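Local coordinates for periplasmic protein TorT (Vibrio parahaemolyticus, PDB 3O1I) that probably binds a small ligand in the periplasm, such as trimethylamine N-oxide, and passes the signal on to its sensor kinase partner TorS, at residues Trp115-Met118 / Gly119-Ala122; Gly149-Lys152 / Pro153-Gly157; Pro245-Met249 / Val250-Arg254; Pro279-Pro282 / Lys283-His286. All coordinates share one frame; numbering follows the deposited sequence.

Contact 1 of 4, residues Trp115-Met118 / Gly119-Ala122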
ATOM      1  N   TRP D 115      11.571  -2.747 -35.908  1.00 78.10           N
ATOM      2  CA  TRP D 115      11.898  -3.896 -35.078  1.00 77.42           C
ATOM      3  C   TRP D 115      11.949  -5.231 -35.801  1.00 77.78           C
ATOM      4  O   TRP D 115      12.501  -6.200 -35.274  1.00 77.64           O
ATOM      5  CB  TRP D 115      10.953  -3.943 -33.878  1.00 76.49           C
ATOM      6  CG  TRP D 115      11.310  -2.868 -32.918  1.00 74.10           C
ATOM      7  CD1 TRP D 115      11.130  -1.530 -33.096  1.00 73.42           C
ATOM      8  CD2 TRP D 115      12.071  -3.013 -31.717  1.00 72.78           C
ATOM      9  NE1 TRP D 115      11.746  -0.830 -32.093  1.00 72.90           N
ATOM     10  CE2 TRP D 115      12.332  -1.715 -31.231  1.00 72.76           C
ATOM     11  CE3 TRP D 115      12.567  -4.112 -31.011  1.00 71.40           C
ATOM     12  CZ2 TRP D 115      13.068  -1.484 -30.068  1.00 73.21           C
ATOM     13  CZ3 TRP D 115      13.298  -3.885 -29.855  1.00 72.94           C
ATOM     14  CH2 TRP D 115      13.544  -2.577 -29.395  1.00 73.16           C
ATOM     15  N   TYR D 116      11.389  -5.271 -37.008  1.00 77.38           N
ATOM     16  CA  TYR D 116      11.392  -6.477 -37.837  1.00 75.88           C
ATOM     17  C   TYR D 116      12.811  -7.023 -37.899  1.00 75.13           C
ATOM     18  O   TYR D 116      13.030  -8.228 -37.804  1.00 74.64           O
ATOM     19  CB  TYR D 116      10.935  -6.130 -39.255  1.00 75.00           C
ATOM     20  CG  TYR D 116      11.019  -7.266 -40.251  1.00 74.54           C
ATOM     21  CD1 TYR D 116       9.906  -8.056 -40.526  1.00 74.01           C
ATOM     22  CD2 TYR D 116      12.212  -7.540 -40.937  1.00 74.83           C
ATOM     23  CE1 TYR D 116       9.971  -9.087 -41.457  1.00 73.58           C
ATOM     24  CE2 TYR D 116      12.288  -8.574 -41.867  1.00 72.47           C
ATOM     25  CZ  TYR D 116      11.160  -9.337 -42.120  1.00 72.98           C
ATOM     26  OH  TYR D 116      11.197 -10.349 -43.044  1.00 73.99           O
ATOM     27  N   TRP D 117      13.768  -6.116 -38.056  1.00 75.15           N
ATOM     28  CA  TRP D 117      15.176  -6.477 -38.152  1.00 76.12           C
ATOM     29  C   TRP D 117      15.826  -6.747 -36.800  1.00 73.34           C
ATOM     30  O   TRP D 117      17.036  -6.952 -36.714  1.00 73.89           O
ATOM     31  CB  TRP D 117      15.949  -5.389 -38.925  1.00 80.47           C
ATOM     32  CG  TRP D 117      15.425  -5.218 -40.324  1.00 84.17           C
ATOM     33  CD1 TRP D 117      14.486  -4.316 -40.748  1.00 85.13           C
ATOM     34  CD2 TRP D 117      15.689  -6.074 -41.438  1.00 85.86           C
ATOM     35  NE1 TRP D 117      14.140  -4.568 -42.055  1.00 85.71           N
ATOM     36  CE2 TRP D 117      14.863  -5.643 -42.503  1.00 86.75           C
ATOM     37  CE3 TRP D 117      16.535  -7.170 -41.638  1.00 85.98           C
ATOM     38  CZ2 TRP D 117      14.861  -6.271 -43.750  1.00 87.41           C
ATOM     39  CZ3 TRP D 117      16.534  -7.795 -42.873  1.00 87.24           C
ATOM     40  CH2 TRP D 117      15.700  -7.344 -43.916  1.00 88.14           C
ATOM     41  N   MET D 118      15.024  -6.728 -35.743  1.00 70.07           N
ATOM     42  CA  MET D 118      15.531  -7.026 -34.409  1.00 66.56           C
ATOM     43  C   MET D 118      15.187  -8.506 -34.193  1.00 65.64           C
ATOM     44  O   MET D 118      15.990  -9.290 -33.682  1.00 63.62           O
ATOM     45  CB  MET D 118      14.838  -6.148 -33.372  1.00 63.69           C
ATOM     46  CG  MET D 118      15.159  -4.673 -33.488  1.00 59.51           C
ATOM     47  SD  MET D 118      16.761  -4.255 -32.776  1.00 57.01           S
ATOM     48  CE  MET D 118      16.547  -4.742 -31.063  1.00 60.67           C
ATOM     49  N   GLY D 119      13.981  -8.875 -34.609  1.00 65.14           N
ATOM     50  CA  GLY D 119      13.552 -10.252 -34.497  1.00 65.63           C
ATOM     51  C   GLY D 119      14.341 -11.062 -35.505  1.00 66.12           C
ATOM     52  O   GLY D 119      14.734 -12.205 -35.247  1.00 66.19           O
ATOM     53  N   TYR D 120      14.582 -10.461 -36.667  1.00 66.33           N
ATOM     54  CA  TYR D 120      15.344 -11.127 -37.714  1.00 65.36           C
ATOM     55  C   TYR D 120      16.756 -11.370 -37.201  1.00 64.28           C
ATOM     56  O   TYR D 120      17.262 -12.487 -37.238  1.00 62.00           O
ATOM     57  CB  TYR D 120      15.408 -10.265 -38.974  1.00 65.40           C
ATOM     58  CG  TYR D 120      15.873 -11.037 -40.192  1.00 67.24           C
ATOM     59  CD1 TYR D 120      14.956 -11.704 -41.009  1.00 67.01           C
ATOM     60  CD2 TYR D 120      17.237 -11.145 -40.500  1.00 66.97           C
ATOM     61  CE1 TYR D 120      15.382 -12.460 -42.099  1.00 66.75           C
ATOM     62  CE2 TYR D 120      17.671 -11.899 -41.587  1.00 66.76           C
ATOM     63  CZ  TYR D 120      16.738 -12.553 -42.379  1.00 67.28           C
ATOM     64  OH  TYR D 120      17.161 -13.307 -43.449  1.00 69.17           O
ATOM     65  N   GLU D 121      17.391 -10.317 -36.713  1.00 64.34           N
ATOM     66  CA  GLU D 121      18.735 -10.458 -36.195  1.00 66.99           C
ATOM     67  C   GLU D 121      18.826 -11.560 -35.149  1.00 67.18           C
ATOM     68  O   GLU D 121      19.862 -12.207 -35.014  1.00 67.26           O
ATOM     69  CB  GLU D 121      19.218  -9.142 -35.591  1.00 70.10           C
ATOM     70  CG  GLU D 121      20.219  -8.387 -36.460  1.00 75.40           C
ATOM     71  CD  GLU D 121      21.509  -9.163 -36.688  1.00 78.52           C
ATOM     72  OE1 GLU D 121      22.155  -9.569 -35.693  1.00 79.43           O
ATOM     73  OE2 GLU D 121      21.879  -9.363 -37.865  1.00 80.30           O
ATOM     74  N   ALA D 122      17.736 -11.781 -34.420  1.00 67.42           N
ATOM     75  CA  ALA D 122      17.710 -12.798 -33.373  1.00 67.08           C
ATOM     76  C   ALA D 122      17.527 -14.202 -33.933  1.00 67.00           C
ATOM     77  O   ALA D 122      18.197 -15.145 -33.501  1.00 64.79           O
ATOM     78  CB  ALA D 122      16.605 -12.486 -32.386  1.00 67.41           C
TER
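Trp117 and Tyr120, three residues apart on the opening turns of helix 116-127, lie side by side and point the same way. CZ3 of the indole stands over one face of the phenol ring, displaced toward its rim, 4.2 Å from Tyr120 CD2. With the planes inclined at 51° the pair is neither a stack nor a T-shape. Tyr120 reaches this place because its CG is anti to the backbone N (chi1 -165°). Tyr116, one turn back, meets the same phenol from another direction, its CE2 lying 4.2 Å from Tyr120 CD1, while its CD2 sits above a face of the Trp117 indole.

The backbone polar groups are paired in helical fashion. Trp115 O takes two N-H groups, from Met118 at 2.6 Å and from Gly119 at 3.1 Å, and Tyr116 O receives Tyr120 N at 2.9 Å. The bonds from Glu121 N to Trp117 O and from Ala122 N to Met118 O are weak, and Glu121 CB rests 3.3 Å from Trp117 O. At its outer end Glu121 OE2 forms a salt bridge with Lys124, farther along the helix.

Apolar packing completes the arrangement. Met118 CG lies over a face of the Trp115 indole, which also has a cation-pi partner in Arg148. These are the first turns of an alpha helix, carrying aromatic side chains, placed where the chain, having left strand 107-110 of one lobe, begins the first helix of the second lobe in the periplasmic binding protein fold.

Contact 2 of 4, residues Gly149-Lys152 / Pro153-Gly157; sequences GGTK and PVTTG
Thr151 and Thr155 meet across the start of helix 152-163, where the loop following strand 137-142 becomes an alpha helix and the first i to i-4 bonds are made. Thr155 N is satisfied by Thr151 O at 2.6 Å, in a bond that is nearly straight at the hydrogen (177°), although the donor stands above the carbonyl plane, 40° out of it. Lys152 O serves Thr156 twice over: the backbone N lies 3.2 Å away, again well above the carbonyl plane, and the hydroxyl OG1 adds a weak bond. That second bond is possible because Thr156 OG1 lies beside its own backbone N (chi1 -64°), on the side facing the preceding turn. A weak bond from Gly157 N to Pro153 O carries the pattern onward. Pro153 has no N-H to offer, a lack that costs nothing in the first turn of a helix.

Around this polar framework the side chains pack against the loop and its neighbours. The Pro153 ring leans on the loop with its CG 3.7 Å from Gly149 CA, and Val154, buried, also touches Trp115 and Val226. The threonines Thr151 and Thr155 run alongside each other, pointing the same way, and touch Trp174 and Leu143 respectively. Thr151 meets its partner through the methyl, CG2 being 4.0 Å from Thr155 OG1, whereas Val154 turns its CG2 toward the loop, 3.2 Å from Gly149 O.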
ATOM      1  N   GLY D 149       5.110  -3.229 -30.951  1.00120.64           N
ATOM      2  CA  GLY D 149       6.229  -3.931 -31.603  1.00120.57           C
ATOM      3  C   GLY D 149       6.798  -5.118 -30.842  1.00120.62           C
ATOM      4  O   GLY D 149       7.998  -5.400 -30.875  1.00120.86           O
ATOM      5  N   GLY D 150       5.894  -5.830 -30.185  1.00120.96           N
ATOM      6  CA  GLY D 150       6.294  -6.968 -29.392  1.00120.82           C
ATOM      7  C   GLY D 150       5.722  -8.241 -29.955  1.00120.58           C
ATOM      8  O   GLY D 150       6.003  -9.329 -29.450  1.00120.82           O
ATOM      9  N   THR D 151       4.909  -8.093 -30.999  1.00119.79           N
ATOM     10  CA  THR D 151       4.300  -9.233 -31.668  1.00118.40           C
ATOM     11  C   THR D 151       4.639  -9.212 -33.166  1.00116.64           C
ATOM     12  O   THR D 151       5.807  -9.097 -33.544  1.00117.11           O
ATOM     13  CB  THR D 151       2.748  -9.264 -31.485  1.00118.95           C
ATOM     14  OG1 THR D 151       2.425  -9.126 -30.095  1.00119.40           O
ATOM     15  CG2 THR D 151       2.164 -10.602 -31.983  1.00118.72           C
ATOM     16  N   LYS D 152       3.610  -9.299 -34.004  1.00113.90           N
ATOM     17  CA  LYS D 152       3.749  -9.334 -35.459  1.00110.43           C
ATOM     18  C   LYS D 152       4.916  -8.535 -36.049  1.00107.81           C
ATOM     19  O   LYS D 152       5.528  -8.949 -37.038  1.00107.45           O
ATOM     20  CB  LYS D 152       2.398  -8.963 -36.072  1.00110.07           C
ATOM     21  CG  LYS D 152       1.303  -9.772 -35.378  1.00110.31           C
ATOM     22  CD  LYS D 152       0.023  -9.950 -36.150  1.00111.39           C
ATOM     23  CE  LYS D 152      -0.877 -10.931 -35.398  1.00112.09           C
ATOM     24  NZ  LYS D 152      -2.188 -11.150 -36.062  1.00112.88           N
ATOM     25  N   PRO D 153       5.249  -7.383 -35.455  1.00105.27           N
ATOM     26  CA  PRO D 153       6.383  -6.663 -36.042  1.00102.87           C
ATOM     27  C   PRO D 153       7.652  -7.511 -35.885  1.00100.11           C
ATOM     28  O   PRO D 153       8.293  -7.883 -36.865  1.00 99.20           O
ATOM     29  CB  PRO D 153       6.436  -5.384 -35.218  1.00104.18           C
ATOM     30  CG  PRO D 153       4.986  -5.148 -34.892  1.00104.96           C
ATOM     31  CD  PRO D 153       4.497  -6.525 -34.522  1.00104.79           C
ATOM     32  N   VAL D 154       7.989  -7.819 -34.634  1.00 97.33           N
ATOM     33  CA  VAL D 154       9.159  -8.632 -34.298  1.00 94.08           C
ATOM     34  C   VAL D 154       8.970 -10.101 -34.672  1.00 92.23           C
ATOM     35  O   VAL D 154       9.908 -10.769 -35.107  1.00 91.02           O
ATOM     36  CB  VAL D 154       9.471  -8.557 -32.791  1.00 93.13           C
ATOM     37  CG1 VAL D 154      10.438  -9.658 -32.394  1.00 93.22           C
ATOM     38  CG2 VAL D 154      10.071  -7.217 -32.464  1.00 92.72           C
ATOM     39  N   THR D 155       7.756 -10.601 -34.480  1.00 90.06           N
ATOM     40  CA  THR D 155       7.442 -11.983 -34.807  1.00 88.81           C
ATOM     41  C   THR D 155       7.825 -12.281 -36.256  1.00 86.91           C
ATOM     42  O   THR D 155       8.773 -13.018 -36.506  1.00 87.14           O
ATOM     43  CB  THR D 155       5.930 -12.286 -34.604  1.00 89.67           C
ATOM     44  OG1 THR D 155       5.598 -12.141 -33.219  1.00 89.71           O
ATOM     45  CG2 THR D 155       5.590 -13.708 -35.054  1.00 89.53           C
ATOM     46  N   THR D 156       7.096 -11.705 -37.206  1.00 84.86           N
ATOM     47  CA  THR D 156       7.388 -11.938 -38.617  1.00 83.21           C
ATOM     48  C   THR D 156       8.878 -11.751 -38.892  1.00 80.71           C
ATOM     49  O   THR D 156       9.457 -12.465 -39.704  1.00 78.51           O
ATOM     50  CB  THR D 156       6.558 -11.001 -39.526  1.00 84.01           C
ATOM     51  OG1 THR D 156       5.165 -11.302 -39.367  1.00 83.87           O
ATOM     52  CG2 THR D 156       6.944 -11.192 -40.990  1.00 83.82           C
ATOM     53  N   GLY D 157       9.489 -10.791 -38.207  1.00 79.63           N
ATOM     54  CA  GLY D 157      10.914 -10.566 -38.366  1.00 78.14           C
ATOM     55  C   GLY D 157      11.633 -11.828 -37.924  1.00 77.66           C
ATOM     56  O   GLY D 157      12.371 -12.429 -38.698  1.00 77.25           O
TER

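Contact 3 of 4, residues Pro245-Met249 / Val250-Arg254; sequences PTDKM and VQQGR
Gln252 N reaches back to Lys248 O at 3.3 Å, a weak bond and one of two backbone bonds that join the approach to helix 249-263 with its first turn. The other, from Gly253 N to Met249 O at 2.9 Å, is doubtful because Gly253 N is less surely placed. Just upstream the chain is bent by an ST turn, in which Thr246 OG1 accepts from Lys248 N at 3.3 Å (N-H...O angle 150°); the same hydroxyl is also bonded to Ser293 OG.

Lys248 sends its extended chain alongside Gln251, the two pointing the same way. It is the aliphatic part that touches, CD lying 3.7 Å from Gln251 OE1, while NZ goes on to the carbonyl of Ile276. Together with backbone bonds between Val250 and Ser293 and between Gln251 and Glu292, this ties the turn to the late part of the chain. The position fits one of the interlobe connections of the periplasmic binding protein fold: strand 244-246 packs on helix 116-127, and helix 249-263 on helix 18-32 of the other lobe.

Farther out, the buried side chains of Asp247 and Gln252 pass close to each other. Asp247 also touches Trp115 and Tyr19. Gln252 CB lies 3.2 Å from Met249 O, its side chain extending on to Val111. Met249 packs on Tyr19, and Val250 on Tyr25.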
ATOM      1  N   PRO D 245      20.277  -8.403 -30.210  1.00 67.92           N
ATOM      2  CA  PRO D 245      20.464  -7.325 -31.180  1.00 67.57           C
ATOM      3  C   PRO D 245      20.302  -5.970 -30.501  1.00 68.44           C
ATOM      4  O   PRO D 245      19.272  -5.714 -29.894  1.00 69.54           O
ATOM      5  CB  PRO D 245      19.351  -7.579 -32.187  1.00 67.26           C
ATOM      6  CG  PRO D 245      18.254  -8.113 -31.328  1.00 65.76           C
ATOM      7  CD  PRO D 245      19.009  -9.113 -30.472  1.00 67.48           C
ATOM      8  N   THR D 246      21.305  -5.103 -30.602  1.00 69.32           N
ATOM      9  CA  THR D 246      21.220  -3.775 -29.998  1.00 70.09           C
ATOM     10  C   THR D 246      20.815  -2.740 -31.040  1.00 70.49           C
ATOM     11  O   THR D 246      21.487  -2.602 -32.065  1.00 70.46           O
ATOM     12  CB  THR D 246      22.566  -3.335 -29.428  1.00 70.54           C
ATOM     13  OG1 THR D 246      22.458  -1.997 -28.929  1.00 71.18           O
ATOM     14  CG2 THR D 246      23.617  -3.360 -30.509  1.00 72.28           C
ATOM     15  N   ASP D 247      19.723  -2.018 -30.779  1.00 70.74           N
ATOM     16  CA  ASP D 247      19.250  -0.992 -31.703  1.00 69.61           C
ATOM     17  C   ASP D 247      19.725   0.377 -31.241  1.00 69.14           C
ATOM     18  O   ASP D 247      19.088   1.397 -31.492  1.00 68.49           O
ATOM     19  CB  ASP D 247      17.713  -1.043 -31.850  1.00 69.77           C
ATOM     20  CG  ASP D 247      16.961  -0.440 -30.660  1.00 70.65           C
ATOM     21  OD1 ASP D 247      17.537  -0.306 -29.556  1.00 72.63           O
ATOM     22  OD2 ASP D 247      15.766  -0.109 -30.842  1.00 67.79           O
ATOM     23  N   LYS D 248      20.870   0.363 -30.562  1.00 70.56           N
ATOM     24  CA  LYS D 248      21.524   1.564 -30.059  1.00 72.17           C
ATOM     25  C   LYS D 248      20.522   2.621 -29.654  1.00 72.89           C
ATOM     26  O   LYS D 248      20.027   3.380 -30.487  1.00 72.54           O
ATOM     27  CB  LYS D 248      22.479   2.118 -31.126  1.00 72.52           C
ATOM     28  CG  LYS D 248      23.640   1.192 -31.455  1.00 72.27           C
ATOM     29  CD  LYS D 248      24.324   1.592 -32.739  1.00 73.05           C
ATOM     30  CE  LYS D 248      24.977   0.379 -33.379  1.00 74.44           C
ATOM     31  NZ  LYS D 248      25.063   0.476 -34.864  1.00 71.93           N
ATOM     32  N   MET D 249      20.236   2.660 -28.356  1.00 74.36           N
ATOM     33  CA  MET D 249      19.279   3.605 -27.786  1.00 73.35           C
ATOM     34  C   MET D 249      19.863   5.004 -27.555  1.00 72.32           C
ATOM     35  O   MET D 249      19.330   6.001 -28.054  1.00 70.96           O
ATOM     36  CB  MET D 249      18.734   3.048 -26.466  1.00 73.84           C
ATOM     37  CG  MET D 249      18.109   1.661 -26.561  1.00 73.47           C
ATOM     38  SD  MET D 249      19.218   0.330 -26.085  1.00 73.00           S
ATOM     39  CE  MET D 249      18.677  -0.964 -27.167  1.00 71.78           C
ATOM     40  N   VAL D 250      20.943   5.071 -26.779  1.00 71.81           N
ATOM     41  CA  VAL D 250      21.593   6.343 -26.489  1.00 72.00           C
ATOM     42  C   VAL D 250      21.688   7.172 -27.758  1.00 74.09           C
ATOM     43  O   VAL D 250      21.421   8.368 -27.749  1.00 74.80           O
ATOM     44  CB  VAL D 250      23.010   6.151 -25.935  1.00 69.77           C
ATOM     45  CG1 VAL D 250      23.688   7.502 -25.808  1.00 68.76           C
ATOM     46  CG2 VAL D 250      22.955   5.460 -24.581  1.00 67.38           C
ATOM     47  N   GLN D 251      22.066   6.532 -28.856  1.00 76.41           N
ATOM     48  CA  GLN D 251      22.177   7.232 -30.128  1.00 77.74           C
ATOM     49  C   GLN D 251      20.807   7.553 -30.713  1.00 76.60           C
ATOM     50  O   GLN D 251      20.642   8.596 -31.345  1.00 77.46           O
ATOM     51  CB  GLN D 251      22.972   6.392 -31.125  1.00 79.77           C
ATOM     52  CG  GLN D 251      23.013   6.960 -32.528  1.00 81.30           C
ATOM     53  CD  GLN D 251      24.019   6.244 -33.400  1.00 81.95           C
ATOM     54  OE1 GLN D 251      23.809   5.098 -33.805  1.00 81.49           O
ATOM     55  NE2 GLN D 251      25.133   6.913 -33.682  1.00 82.59           N
ATOM     56  N   GLN D 252      19.836   6.660 -30.506  1.00 74.75           N
ATOM     57  CA  GLN D 252      18.490   6.863 -31.029  1.00 72.17           C
ATOM     58  C   GLN D 252      17.931   8.140 -30.434  1.00 70.56           C
ATOM     59  O   GLN D 252      17.037   8.770 -31.002  1.00 69.15           O
ATOM     60  CB  GLN D 252      17.589   5.673 -30.692  1.00 70.97           C
ATOM     61  CG  GLN D 252      16.529   5.434 -31.751  1.00 72.52           C
ATOM     62  CD  GLN D 252      15.845   4.087 -31.617  1.00 73.17           C
ATOM     63  OE1 GLN D 252      16.490   3.082 -31.324  1.00 73.59           O
ATOM     64  NE2 GLN D 252      14.535   4.055 -31.854  1.00 72.11           N
ATOM     65  N   GLY D 253      18.482   8.522 -29.289  1.00 69.36           N
ATOM     66  CA  GLY D 253      18.054   9.738 -28.633  1.00 68.70           C
ATOM     67  C   GLY D 253      18.705  10.931 -29.303  1.00 68.49           C
ATOM     68  O   GLY D 253      18.021  11.855 -29.756  1.00 67.03           O
ATOM     69  N   ARG D 254      20.036  10.905 -29.366  1.00 68.89           N
ATOM     70  CA  ARG D 254      20.812  11.975 -29.992  1.00 68.70           C
ATOM     71  C   ARG D 254      20.189  12.324 -31.335  1.00 69.20           C
ATOM     72  O   ARG D 254      20.021  13.490 -31.674  1.00 69.62           O
ATOM     73  CB  ARG D 254      22.261  11.528 -30.196  1.00 67.53           C
ATOM     74  CG  ARG D 254      23.057  11.310 -28.915  1.00 66.44           C
ATOM     75  CD  ARG D 254      24.380  10.590 -29.206  1.00 64.64           C
ATOM     76  NE  ARG D 254      25.217  10.411 -28.019  1.00 65.01           N
ATOM     77  CZ  ARG D 254      25.802  11.409 -27.359  1.00 66.73           C
ATOM     78  NH1 ARG D 254      25.643  12.663 -27.772  1.00 69.30           N
ATOM     79  NH2 ARG D 254      26.553  11.158 -26.292  1.00 64.39           N
TER

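Contact 4 of 4, residues Pro279-Pro282 / Lys283-His286; sequences PLTP and KTLH
Thr281 and Thr284 come together, their CA atoms 4.6 Å apart, because the chain doubles back through Pro282 and Lys283, so that 279-282 and 283-286 run 131° apart. Their side chains meet at an oblique angle, hydroxyl to hydroxyl: Thr281 OG1 and Thr284 OG1 are hydrogen-bonded at 2.4 Å, a modelled length too short to be weighed at this resolution. Thr281 holds its oxygen between the backbone N and the carbonyl carbon (chi1 82°), which turns it into the bend. A water there ties the turn together, lying 2.7 Å from Thr281 OG1 and accepting the N-H of Lys283 at 3.0 Å.

The apolar half of the contact is built by two leucines crossing at about a right angle, with Leu280 CD2 and Leu285 CD2 3.5 Å apart. Each methyl also faces the opposing backbone, Leu280 CD2 beside Thr284 O and Leu285 CD2 beside Thr281 O, while Thr284 CG2 lies 3.7 Å from Pro279 O. Leu285 is the centre of an inverse gamma turn, closed by a weak bond from His286 N to Thr284 O, and Thr284 O is also held by Lys278 NZ.

The bend thus joins strand 278-280, antiparallel partner of strand 244-246, to helix 287-291, with His286 at the N-cap position. Its flank rests on the region between helix 230-236 and strand 244-246: Leu285 touches Leu237, Pro282 touches Asn239, and Pro279 touches Phe243.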
ATOM      1  N   PRO D 279      24.591  -6.744 -34.147  1.00 80.50           N
ATOM      2  CA  PRO D 279      24.560  -8.055 -33.483  1.00 78.87           C
ATOM      3  C   PRO D 279      25.548  -8.096 -32.327  1.00 78.01           C
ATOM      4  O   PRO D 279      26.695  -7.684 -32.492  1.00 78.46           O
ATOM      5  CB  PRO D 279      24.978  -9.016 -34.591  1.00 78.32           C
ATOM      6  CG  PRO D 279      24.571  -8.316 -35.837  1.00 78.71           C
ATOM      7  CD  PRO D 279      24.976  -6.899 -35.558  1.00 80.29           C
ATOM      8  N   LEU D 280      25.111  -8.586 -31.170  1.00 77.11           N
ATOM      9  CA  LEU D 280      25.983  -8.681 -29.997  1.00 76.90           C
ATOM     10  C   LEU D 280      26.063 -10.098 -29.437  1.00 76.27           C
ATOM     11  O   LEU D 280      25.067 -10.827 -29.411  1.00 76.06           O
ATOM     12  CB  LEU D 280      25.509  -7.744 -28.880  1.00 78.19           C
ATOM     13  CG  LEU D 280      25.915  -6.268 -28.881  1.00 79.25           C
ATOM     14  CD1 LEU D 280      25.332  -5.587 -27.645  1.00 80.14           C
ATOM     15  CD2 LEU D 280      27.424  -6.145 -28.868  1.00 79.40           C
ATOM     16  N   THR D 281      27.257 -10.477 -28.985  1.00 75.05           N
ATOM     17  CA  THR D 281      27.492 -11.798 -28.417  1.00 74.41           C
ATOM     18  C   THR D 281      28.416 -11.624 -27.226  1.00 73.26           C
ATOM     19  O   THR D 281      29.005 -10.565 -27.046  1.00 73.08           O
ATOM     20  CB  THR D 281      28.175 -12.736 -29.410  1.00 75.93           C
ATOM     21  OG1 THR D 281      29.586 -12.489 -29.392  1.00 78.39           O
ATOM     22  CG2 THR D 281      27.631 -12.517 -30.817  1.00 76.45           C
ATOM     23  N   PRO D 282      28.571 -12.672 -26.408  1.00 73.39           N
ATOM     24  CA  PRO D 282      29.418 -12.672 -25.208  1.00 74.52           C
ATOM     25  C   PRO D 282      30.814 -12.062 -25.348  1.00 76.10           C
ATOM     26  O   PRO D 282      31.407 -11.596 -24.366  1.00 74.97           O
ATOM     27  CB  PRO D 282      29.469 -14.144 -24.833  1.00 74.78           C
ATOM     28  CG  PRO D 282      28.117 -14.632 -25.263  1.00 74.23           C
ATOM     29  CD  PRO D 282      27.967 -14.000 -26.615  1.00 72.77           C
ATOM     30  N   LYS D 283      31.345 -12.077 -26.565  1.00 77.30           N
ATOM     31  CA  LYS D 283      32.671 -11.526 -26.819  1.00 77.72           C
ATOM     32  C   LYS D 283      32.596 -10.418 -27.874  1.00 77.50           C
ATOM     33  O   LYS D 283      33.490  -9.579 -27.964  1.00 77.92           O
ATOM     34  CB  LYS D 283      33.621 -12.635 -27.287  1.00 77.72           C
ATOM     35  CG  LYS D 283      33.878 -13.733 -26.260  1.00 76.47           C
ATOM     36  CD  LYS D 283      34.781 -14.807 -26.853  1.00 77.72           C
ATOM     37  CE  LYS D 283      35.169 -15.856 -25.824  1.00 79.68           C
ATOM     38  NZ  LYS D 283      36.127 -16.866 -26.369  1.00 81.14           N
ATOM     39  N   THR D 284      31.520 -10.428 -28.660  1.00 76.05           N
ATOM     40  CA  THR D 284      31.284  -9.442 -29.717  1.00 73.98           C
ATOM     41  C   THR D 284      30.828  -8.092 -29.145  1.00 73.61           C
ATOM     42  O   THR D 284      30.126  -7.327 -29.813  1.00 72.79           O
ATOM     43  CB  THR D 284      30.187  -9.935 -30.684  1.00 72.84           C
ATOM     44  OG1 THR D 284      30.525 -11.235 -31.170  1.00 73.12           O
ATOM     45  CG2 THR D 284      30.053  -9.005 -31.866  1.00 74.73           C
ATOM     46  N   LEU D 285      31.247  -7.788 -27.922  1.00 73.51           N
ATOM     47  CA  LEU D 285      30.835  -6.544 -27.278  1.00 74.37           C
ATOM     48  C   LEU D 285      31.712  -5.336 -27.549  1.00 75.47           C
ATOM     49  O   LEU D 285      32.377  -4.835 -26.645  1.00 73.98           O
ATOM     50  CB  LEU D 285      30.723  -6.757 -25.765  1.00 74.10           C
ATOM     51  CG  LEU D 285      29.794  -7.896 -25.319  1.00 72.45           C
ATOM     52  CD1 LEU D 285      29.709  -7.911 -23.811  1.00 70.40           C
ATOM     53  CD2 LEU D 285      28.407  -7.723 -25.934  1.00 70.46           C
ATOM     54  N   HIS D 286      31.688  -4.857 -28.791  1.00 78.63           N
ATOM     55  CA  HIS D 286      32.482  -3.693 -29.198  1.00 81.25           C
ATOM     56  C   HIS D 286      32.085  -2.450 -28.395  1.00 81.82           C
ATOM     57  O   HIS D 286      30.944  -1.993 -28.481  1.00 82.50           O
ATOM     58  CB  HIS D 286      32.284  -3.407 -30.696  1.00 82.70           C
ATOM     59  CG  HIS D 286      32.661  -4.547 -31.593  1.00 83.82           C
ATOM     60  ND1 HIS D 286      33.893  -5.163 -31.540  1.00 84.16           N
ATOM     61  CD2 HIS D 286      31.974  -5.165 -32.583  1.00 84.54           C
ATOM     62  CE1 HIS D 286      33.949  -6.111 -32.458  1.00 84.54           C
ATOM     63  NE2 HIS D 286      32.798  -6.134 -33.105  1.00 84.61           N
TER
HETATM   64  O   HOH W   1      30.682 -14.558 -28.041  1.00 60.72           O

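Overall arrangement
Contacts 1 and 2 are neighbouring helix starts, partly buried, and they pack directly: Tyr116 and Tyr120 lie on Gly157, and Trp115 on Val154. Contact 3 is the buried member, nearest the centre of the chain, and it meets contact 1 where Met118 rests on Pro245 and Asp247. Contact 4 lies at the surface, its centre about 18 Å from the centre of the chain, yet shares the two-stranded sheet with contact 3 and touches it through Thr246 and Leu280. The chemistry follows the place: aromatic rings in contact 1, threonines and backbone acceptors in contact 2, buried polar groups in contact 3, and a water-linked turn in contact 4.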